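Local coordinates for protein inosine-uridine preferring nucleoside hydrolase (Gardnerella vaginalis 315-A, PDB 6BA1) that belongs to the inosine-uridine preferring nucleoside hydrolase family and carries a bound calcium ion in an alpha/beta fold built round a mostly parallel sheet, at residues A[208-212]-A[309-314]. Sequence-based numbering, arbitrary orientation.
Sequences ETKQW and FMTRIS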
# COMPACT_ATOMS: atom_id res chain seq x y z
N GLU A 208 -19.42 -25.60 0.71
CA GLU A 208 -18.61 -25.96 -0.46
C GLU A 208 -17.95 -27.34 -0.34
O GLU A 208 -17.86 -28.07 -1.33
CB GLU A 208 -17.53 -24.88 -0.73
CG GLU A 208 -18.06 -23.55 -1.28
CD GLU A 208 -18.85 -22.72 -0.28
OE1 GLU A 208 -18.48 -22.67 0.91
OE2 GLU A 208 -19.86 -22.09 -0.70
N THR A 209 -17.49 -27.71 0.85
CA THR A 209 -16.81 -29.01 1.05
C THR A 209 -17.78 -30.19 1.07
O THR A 209 -17.41 -31.31 0.70
CB THR A 209 -15.94 -29.03 2.33
OG1 THR A 209 -16.78 -28.97 3.49
CG2 THR A 209 -14.95 -27.86 2.35
N LYS A 210 -19.03 -29.94 1.49
CA LYS A 210 -20.11 -30.94 1.40
C LYS A 210 -20.42 -31.33 -0.05
O LYS A 210 -20.88 -32.45 -0.29
CB LYS A 210 -21.38 -30.45 2.09
N GLN A 211 -20.19 -30.42 -1.00
CA GLN A 211 -20.34 -30.72 -2.44
C GLN A 211 -19.30 -31.72 -2.94
O GLN A 211 -19.61 -32.56 -3.80
CB GLN A 211 -20.25 -29.45 -3.29
CG GLN A 211 -21.36 -28.43 -3.04
CD GLN A 211 -21.14 -27.13 -3.78
OE1 GLN A 211 -20.59 -27.11 -4.88
NE2 GLN A 211 -21.56 -26.03 -3.17
N TRP A 212 -18.08 -31.62 -2.42
CA TRP A 212 -17.02 -32.58 -2.75
C TRP A 212 -17.29 -33.98 -2.18
O TRP A 212 -16.95 -34.98 -2.82
CB TRP A 212 -15.65 -32.08 -2.26
CG TRP A 212 -15.13 -30.86 -3.00
CD1 TRP A 212 -15.48 -30.43 -4.25
CD2 TRP A 212 -14.12 -29.96 -2.53
NE1 TRP A 212 -14.78 -29.29 -4.57
CE2 TRP A 212 -13.94 -28.99 -3.53
CE3 TRP A 212 -13.38 -29.86 -1.34
CZ2 TRP A 212 -13.02 -27.93 -3.39
CZ3 TRP A 212 -12.46 -28.81 -1.21
CH2 TRP A 212 -12.30 -27.86 -2.23
N PHE A 309 -13.05 -21.92 -9.18
CA PHE A 309 -12.43 -22.83 -8.20
C PHE A 309 -13.21 -24.14 -8.04
O PHE A 309 -12.63 -25.22 -8.16
CB PHE A 309 -12.34 -22.09 -6.86
CG PHE A 309 -11.76 -22.89 -5.72
CD1 PHE A 309 -12.59 -23.62 -4.88
CD2 PHE A 309 -10.40 -22.85 -5.46
CE1 PHE A 309 -12.07 -24.34 -3.81
CE2 PHE A 309 -9.87 -23.57 -4.39
CZ PHE A 309 -10.70 -24.31 -3.57
N MET A 310 -14.50 -24.04 -7.76
CA MET A 310 -15.34 -25.22 -7.54
C MET A 310 -15.57 -26.04 -8.81
O MET A 310 -15.56 -27.26 -8.76
CB MET A 310 -16.67 -24.84 -6.90
CG MET A 310 -16.55 -24.27 -5.49
SD MET A 310 -15.86 -25.40 -4.27
CE MET A 310 -17.23 -26.51 -4.03
N THR A 311 -15.77 -25.36 -9.94
CA THR A 311 -15.94 -26.03 -11.25
C THR A 311 -14.72 -26.88 -11.60
O THR A 311 -14.86 -28.05 -11.96
CB THR A 311 -16.20 -25.01 -12.38
OG1 THR A 311 -17.38 -24.26 -12.10
CG2 THR A 311 -16.37 -25.70 -13.74
N ARG A 312 -13.53 -26.29 -11.47
CA ARG A 312 -12.28 -26.99 -11.80
C ARG A 312 -11.98 -28.16 -10.86
O ARG A 312 -11.63 -29.24 -11.32
CB ARG A 312 -11.11 -26.01 -11.80
CG ARG A 312 -11.07 -25.10 -13.01
CD ARG A 312 -10.31 -23.81 -12.73
NE ARG A 312 -9.60 -23.30 -13.90
CZ ARG A 312 -10.17 -22.75 -14.98
NH1 ARG A 312 -11.49 -22.62 -15.08
NH2 ARG A 312 -9.40 -22.33 -15.98
N ILE A 313 -12.11 -27.92 -9.56
CA ILE A 313 -11.74 -28.92 -8.54
C ILE A 313 -12.78 -30.04 -8.42
O ILE A 313 -12.41 -31.21 -8.29
CB ILE A 313 -11.44 -28.25 -7.18
CG1 ILE A 313 -10.17 -27.41 -7.30
CG2 ILE A 313 -11.28 -29.29 -6.07
CD1 ILE A 313 -9.90 -26.49 -6.13
N SER A 314 -14.07 -29.69 -8.46
CA SER A 314 -15.14 -30.71 -8.47
C SER A 314 -15.09 -31.59 -9.74
O SER A 314 -15.41 -32.78 -9.69
CB SER A 314 -16.53 -30.09 -8.31
OG SER A 314 -16.59 -29.27 -7.15
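A knob-into-hole joint between two nearly parallel helices, 206-213 and the C-terminal helix 302-319, is built on W212, whose indole enters the hole formed by F309, M310, I313 and S314. The short segments have axes 11.1 Å apart at an angle of 21°, a wide spacing that a tryptophan and a methionine together can bridge. The benzo ring of the indole meets hydrocarbon: CZ2 of W212 lies 3.5 Å from CG2 of I313, and CE1 of F309 comes to the indole near its plane, at the edge, 3.7 Å from the same CZ2. M310 reaches back across the interface. With CG beside the backbone N (chi1 -66°) and further bends at chi2 and chi3, its thioether is folded against W212 in an oblique Met-aromatic contact, SD standing 4.7 Å from the centroid of the five-membered ring. The methyl CE then touches CB of E208 and lies 3.5 Å from OE1 of Q211. At the pyrrole edge, NE1 of W212 gives OG of S314 a weak, strongly bent hydrogen bond of 3.2 Å. That hydroxyl donates in turn to O of M310 at 2.8 Å, one turn back, while N of S314 also bonds to that carbonyl, so the oxygen takes two donors. L19 of helix 15-25 and L223 of helix 218-237 also pack on W212. The joint is therefore chiefly apolar, and its polar share is a short chain of hydrogen bonds, weak at the indole N-H and firmer from the serine hydroxyl to the helix carbonyl, which gives the N-H of the buried tryptophan a weak partner.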